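Sys-1 protein (Caenorhabditis elegans, PDB 3C2G) is a beta-catenin that binds the TCF transcription factor POP-1 directly and activates or represses target genes in the Wnt asymmetry pathway. Local coordinates at residues 67-71 / 72-76; 173-176 / 177-180; 407-410 / 411-414. One frame throughout, in Å; residues are numbered along the deposited sequence.

Interaction 1: residues 67-71 / 72-76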
# COMPACT_ATOMS: atom_id res chain seq x y z
N VAL A 67 -26.78 37.93 28.01
CA VAL A 67 -27.78 37.39 28.93
C VAL A 67 -27.59 35.89 29.13
O VAL A 67 -27.58 35.13 28.16
CB VAL A 67 -29.24 37.63 28.45
CG1 VAL A 67 -29.82 38.89 29.09
CG2 VAL A 67 -29.33 37.67 26.92
N GLN A 68 -27.46 35.47 30.39
CA GLN A 68 -27.26 34.06 30.72
C GLN A 68 -28.51 33.21 30.43
O GLN A 68 -29.62 33.58 30.82
CB GLN A 68 -26.79 33.89 32.17
CG GLN A 68 -26.24 32.50 32.49
CD GLN A 68 -25.07 32.09 31.59
OE1 GLN A 68 -23.94 32.52 31.79
NE2 GLN A 68 -25.36 31.24 30.59
N LEU A 69 -28.29 32.09 29.75
CA LEU A 69 -29.38 31.23 29.27
C LEU A 69 -29.05 29.76 29.48
O LEU A 69 -27.88 29.37 29.44
CB LEU A 69 -29.62 31.51 27.79
CG LEU A 69 -30.26 32.85 27.41
CD1 LEU A 69 -29.94 33.26 25.97
CD2 LEU A 69 -31.77 32.82 27.65
N PRO A 70 -30.09 28.92 29.69
CA PRO A 70 -29.87 27.48 29.86
C PRO A 70 -29.38 26.81 28.57
O PRO A 70 -29.67 27.30 27.47
CB PRO A 70 -31.25 26.95 30.23
CG PRO A 70 -32.21 27.92 29.60
CD PRO A 70 -31.53 29.25 29.77
N ILE A 71 -28.66 25.71 28.73
CA ILE A 71 -28.14 24.92 27.62
C ILE A 71 -29.29 24.46 26.72
O ILE A 71 -29.14 24.39 25.50
CB ILE A 71 -27.33 23.71 28.15
CG1 ILE A 71 -26.05 24.20 28.84
CG2 ILE A 71 -26.98 22.74 27.04
CD1 ILE A 71 -25.60 23.33 30.02
N SER A 72 -30.44 24.17 27.34
CA SER A 72 -31.64 23.73 26.62
C SER A 72 -32.00 24.73 25.54
O SER A 72 -32.39 24.35 24.43
CB SER A 72 -32.84 23.60 27.58
OG SER A 72 -32.42 23.60 28.94
N TYR A 73 -31.88 26.01 25.88
CA TYR A 73 -32.20 27.06 24.94
C TYR A 73 -31.24 27.04 23.75
O TYR A 73 -31.67 26.98 22.60
CB TYR A 73 -32.20 28.45 25.61
CG TYR A 73 -32.26 29.54 24.57
CD1 TYR A 73 -33.47 29.88 23.98
CD2 TYR A 73 -31.10 30.19 24.14
CE1 TYR A 73 -33.54 30.86 23.00
CE2 TYR A 73 -31.15 31.16 23.16
CZ TYR A 73 -32.37 31.50 22.60
OH TYR A 73 -32.42 32.46 21.62
N TYR A 74 -29.95 27.08 24.04
CA TYR A 74 -28.94 27.12 23.00
C TYR A 74 -28.96 25.90 22.08
O TYR A 74 -28.79 26.03 20.87
CB TYR A 74 -27.55 27.31 23.60
CG TYR A 74 -27.23 28.71 24.07
CD1 TYR A 74 -27.16 29.78 23.16
CD2 TYR A 74 -26.96 28.97 25.41
CE1 TYR A 74 -26.85 31.08 23.60
CE2 TYR A 74 -26.64 30.25 25.86
CZ TYR A 74 -26.59 31.30 24.94
OH TYR A 74 -26.28 32.57 25.39
N ALA A 75 -29.19 24.71 22.65
CA ALA A 75 -29.29 23.49 21.84
C ALA A 75 -30.44 23.57 20.86
O ALA A 75 -30.34 23.10 19.72
CB ALA A 75 -29.44 22.27 22.72
N GLN A 76 -31.54 24.18 21.29
CA GLN A 76 -32.71 24.28 20.43
C GLN A 76 -32.53 25.30 19.31
O GLN A 76 -32.88 25.04 18.15
CB GLN A 76 -33.97 24.57 21.26
CG GLN A 76 -35.24 24.11 20.57
CD GLN A 76 -36.49 24.39 21.36
OE1 GLN A 76 -36.48 24.38 22.61
NE2 GLN A 76 -37.58 24.63 20.65
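Tyr74 reaches back from the first turn of helix 71-90 onto the chain that leads into it. Its CB lies 3.8 Å from Ile71 O. With CG anti to the carbonyl carbon (chi1 -76°), the ring turns back toward the helix start. CD2 comes to 3.8 Å from Pro70 O. CE2 rests 3.8 Å from Leu69 CB, and CZ nears Leu69 CD1. At the tip, OH passes Leu69 CD1 and makes a weak hydrogen bond to the backbone N of Gln65. Tyr73 CD2 stands over one face of this ring, near its rim. Leu69 thus serves both tyrosines, its CD1 also meeting Tyr73 CE2 at 3.7 Å. Cut back to an alanine, this position would probably leave Leu69 CB without its aromatic cover and Gln65 N without the hydroxyl.

Pro70 is the N-cap residue, and its carbonyl O takes weak bonds from the N of Tyr73 and of Tyr74; the first bond of the helix that is not weak, Ala75 N to Ile71 O, is 2.9 Å. Tyr73 OH is bonded to Pro20 O at helix 20-37. Apolar contact with Leu69 therefore sets where the two rings lie, while each hydroxyl finds a backbone partner.

Interaction 2: residues 173-176 / 177-180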
# COMPACT_ATOMS: atom_id res chain seq x y z
N LEU A 173 -10.39 17.08 17.77
CA LEU A 173 -10.55 15.78 17.12
C LEU A 173 -9.73 14.70 17.83
O LEU A 173 -10.20 13.56 17.97
CB LEU A 173 -10.14 15.84 15.64
CG LEU A 173 -10.93 16.69 14.62
CD1 LEU A 173 -10.15 16.74 13.32
CD2 LEU A 173 -12.36 16.19 14.37
N SER A 174 -8.53 15.07 18.28
CA SER A 174 -7.61 14.12 18.91
C SER A 174 -8.13 13.64 20.24
O SER A 174 -7.78 12.53 20.67
CB SER A 174 -6.24 14.75 19.12
OG SER A 174 -5.59 14.93 17.88
N GLU A 175 -8.93 14.45 20.92
CA GLU A 175 -9.43 14.08 22.24
C GLU A 175 -10.30 12.82 22.13
O GLU A 175 -10.42 12.06 23.08
CB GLU A 175 -10.17 15.25 22.90
CG GLU A 175 -10.41 15.05 24.41
CD GLU A 175 -11.08 16.25 25.11
OE1 GLU A 175 -10.94 17.41 24.63
OE2 GLU A 175 -11.74 16.03 26.17
N TYR A 176 -10.86 12.57 20.95
CA TYR A 176 -11.62 11.35 20.73
C TYR A 176 -10.73 10.10 20.67
O TYR A 176 -11.23 8.98 20.75
CB TYR A 176 -12.45 11.43 19.46
CG TYR A 176 -13.68 12.30 19.54
CD1 TYR A 176 -14.94 11.74 19.75
CD2 TYR A 176 -13.59 13.69 19.36
CE1 TYR A 176 -16.08 12.53 19.77
CE2 TYR A 176 -14.71 14.48 19.41
CZ TYR A 176 -15.96 13.90 19.61
OH TYR A 176 -17.10 14.68 19.65
N PHE A 177 -9.43 10.30 20.52
CA PHE A 177 -8.51 9.17 20.48
C PHE A 177 -7.79 8.95 21.80
O PHE A 177 -6.83 8.16 21.87
CB PHE A 177 -7.53 9.32 19.31
CG PHE A 177 -8.18 9.25 17.95
CD1 PHE A 177 -9.32 8.49 17.74
CD2 PHE A 177 -7.63 9.94 16.88
CE1 PHE A 177 -9.91 8.42 16.49
CE2 PHE A 177 -8.21 9.87 15.62
CZ PHE A 177 -9.37 9.11 15.43
N ASN A 178 -8.25 9.63 22.85
CA ASN A 178 -7.67 9.46 24.18
C ASN A 178 -8.02 8.09 24.76
O ASN A 178 -9.12 7.58 24.55
CB ASN A 178 -8.07 10.60 25.13
CG ASN A 178 -7.23 11.87 24.92
OD1 ASN A 178 -6.26 11.88 24.16
ND2 ASN A 178 -7.63 12.95 25.59
N PRO A 179 -7.05 7.47 25.46
CA PRO A 179 -7.18 6.11 25.99
C PRO A 179 -8.42 5.89 26.84
O PRO A 179 -8.99 4.80 26.79
CB PRO A 179 -5.91 5.93 26.84
CG PRO A 179 -5.32 7.31 27.00
CD PRO A 179 -5.73 8.06 25.78
N GLN A 180 -8.85 6.90 27.60
CA GLN A 180 -9.96 6.77 28.54
C GLN A 180 -11.36 6.86 27.91
O GLN A 180 -12.36 6.63 28.58
CB GLN A 180 -9.83 7.80 29.67
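Leu173 stands one turn ahead of Phe177, its O 4.2 Å from Phe177 N, too far for an i to i+4 bond. Its side chain turns instead to Ile193 and Phe194 of helix 189-198.

Ser174 supplies the acceptor that Leu173 does not. Phe177 N donates to Ser174 O over 2.8 Å, and Phe177 CB packs on the same oxygen at 3.5 Å. The serine's own OG goes back to Val170 O, one turn earlier.

Glu175 repeats the i to i+3 pattern: its O receives Asn178 N at 3.3 Å. Glu175 CG, set anti to the backbone N (chi1 -165°), lies 3.7 Å from Asn178 ND2. The two side chains cross obliquely, carboxylate and amide planes 29° apart, and it is a methylene of the glutamate that touches the amide.

Tyr176 carries its ring away to the loop of Leu125, where OH is bonded to Ile123 O and Gln128 NE2. Its carbonyl instead meets the following ring, Phe177 CD1 lying 3.6 Å from Tyr176 O. That ring then goes into the apolar ground between Ile190 and the Leu224, Leu228 and Val231 side of helix 224-239.

Within the armadillo domain this turn leads from helix 167-174 toward helix 189-198. Lys227 of helix 224-239 bonds Asn178 OD1 and, weakly, Ser174 O. The lysine would probably draw some of its stabilisation from the partial negative charge of these oxygens. A polar tie and a buried phenylalanine together fasten the turn to helix 224-239.

Interaction 3: residues 407-410 / 411-414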
# COMPACT_ATOMS: atom_id res chain seq x y z
N ASN A 407 15.65 -15.08 -0.68
CA ASN A 407 16.21 -14.60 0.58
C ASN A 407 16.65 -15.72 1.53
O ASN A 407 17.55 -15.53 2.33
CB ASN A 407 15.26 -13.64 1.28
CG ASN A 407 15.11 -12.32 0.54
OD1 ASN A 407 15.98 -11.94 -0.25
ND2 ASN A 407 13.99 -11.62 0.76
N PHE A 408 16.03 -16.90 1.41
CA PHE A 408 16.47 -18.09 2.15
C PHE A 408 17.72 -18.73 1.56
O PHE A 408 18.66 -19.05 2.28
CB PHE A 408 15.38 -19.16 2.19
CG PHE A 408 14.24 -18.85 3.10
CD1 PHE A 408 14.45 -18.51 4.42
CD2 PHE A 408 12.94 -18.92 2.63
CE1 PHE A 408 13.39 -18.23 5.26
CE2 PHE A 408 11.86 -18.64 3.46
CZ PHE A 408 12.09 -18.29 4.78
N LEU A 409 17.74 -18.93 0.25
CA LEU A 409 18.77 -19.75 -0.39
C LEU A 409 20.18 -19.19 -0.25
O LEU A 409 21.15 -19.93 -0.36
CB LEU A 409 18.42 -20.05 -1.86
CG LEU A 409 17.16 -20.87 -2.11
CD1 LEU A 409 16.73 -20.88 -3.58
CD2 LEU A 409 17.30 -22.29 -1.59
N MSE A 410 20.29 -17.89 0.03
CA MSE A 410 21.57 -17.24 0.28
C MSE A 410 22.39 -17.95 1.36
O MSE A 410 23.57 -18.22 1.17
CB MSE A 410 21.36 -15.78 0.67
CG MSE A 410 20.44 -15.03 -0.28
SE MSE A 410 21.35 -14.18 -1.80
CE MSE A 410 22.51 -15.62 -2.46
N MSE A 411 21.73 -18.25 2.48
CA MSE A 411 22.32 -18.97 3.61
C MSE A 411 23.26 -20.11 3.20
O MSE A 411 24.32 -20.28 3.79
CB MSE A 411 21.22 -19.57 4.49
CG MSE A 411 20.35 -18.57 5.23
SE MSE A 411 18.79 -19.46 6.04
CE MSE A 411 19.71 -20.78 7.18
N TRP A 412 22.86 -20.88 2.20
CA TRP A 412 23.45 -22.19 1.96
C TRP A 412 24.37 -22.27 0.76
O TRP A 412 24.89 -23.34 0.46
CB TRP A 412 22.34 -23.22 1.83
CG TRP A 412 21.48 -23.26 3.02
CD1 TRP A 412 21.87 -23.46 4.30
CD2 TRP A 412 20.06 -23.09 3.05
NE1 TRP A 412 20.79 -23.43 5.14
CE2 TRP A 412 19.66 -23.20 4.40
CE3 TRP A 412 19.09 -22.85 2.07
CZ2 TRP A 412 18.33 -23.09 4.80
CZ3 TRP A 412 17.76 -22.75 2.47
CH2 TRP A 412 17.40 -22.87 3.82
N ILE A 413 24.56 -21.16 0.08
CA ILE A 413 25.45 -21.13 -1.07
C ILE A 413 26.83 -20.67 -0.60
O ILE A 413 26.94 -19.62 0.05
CB ILE A 413 24.88 -20.28 -2.22
CG1 ILE A 413 23.52 -20.84 -2.64
CG2 ILE A 413 25.83 -20.29 -3.42
CD1 ILE A 413 22.66 -19.89 -3.42
N PRO A 414 27.87 -21.47 -0.89
CA PRO A 414 29.26 -21.22 -0.47
C PRO A 414 29.73 -19.82 -0.80
O PRO A 414 29.88 -19.47 -1.97
CB PRO A 414 30.06 -22.26 -1.28
CG PRO A 414 29.10 -22.81 -2.31
CD PRO A 414 27.77 -22.73 -1.65
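Phe408 O sits over one face of the Trp412 indole, 3.7 Å above the plane and displaced toward the rim, with CE3 and CZ3 the atoms beneath it. Met411 CB lies over the same ring, also near the rim. The carbonyl is further enclosed by the selenomethionine at 411, whose CB and CG both approach Phe408 O to 3.4 Å, and it accepts a weak bond from Met411 N.

Leu409 meets the tryptophan at about a right angle, its CD2 4.1 Å from Trp412 CZ3. Its carbonyl O takes Trp412 N at 3.2 Å, and Ile413 CG1 and CD1 both press on that oxygen. With CG1 anti to the carbonyl carbon (chi1 -58°), the isoleucine folds its longer branch back over the turn. Ile413 N closes the next step on Met410 O at 3.3 Å. Met410, also selenomethionine, bends at chi2 and chi3 so that its CE lies 4.4 Å from Ile413 CD1.

Three successive i to i+3 bonds, the first weak, carry the chain on from helix 388-409 within the all-helical superhelix of an armadillo domain, where it must turn before helix 425-432 begins. Neighbouring helices hold the pieces in place. Helix 457-472 meets Leu409, Met410 and Ile413 through Leu470, Val431 of helix 425-432 touches both Leu409 and Trp412, and Ile364 of helix 357-365 packs on the indole.

Just before Phe408, Asn407 faces the bound POP-1 peptide: its OD1 is hydrogen-bonded to the peptide backbone, while ND2 is weakly bonded to Ser350 O. Met410 packs against an acidic side chain of the same peptide.

How the interactions relate
The three contacts follow one another along the chain without sharing a helix. Interaction 1 is a helix start; interactions 2 and 3 are turns after a helix, with i to i+3 backbone bonds. Interaction 3 is the most buried, wrapped by three helices and carrying two selenomethionines and an indole. Interaction 1 is the most open, with exposed residues and tyrosines for its packing. Interaction 2 lies between them in character, a buried phenylalanine beside a lysine-bound amide. The centres of interaction 1 and interaction 2 are about 27 Å apart. Interaction 1 and interaction 3 lie on opposite sides of the chain's centre, their own centres about 74 Å apart. The bound peptide comes within reach of interaction 3.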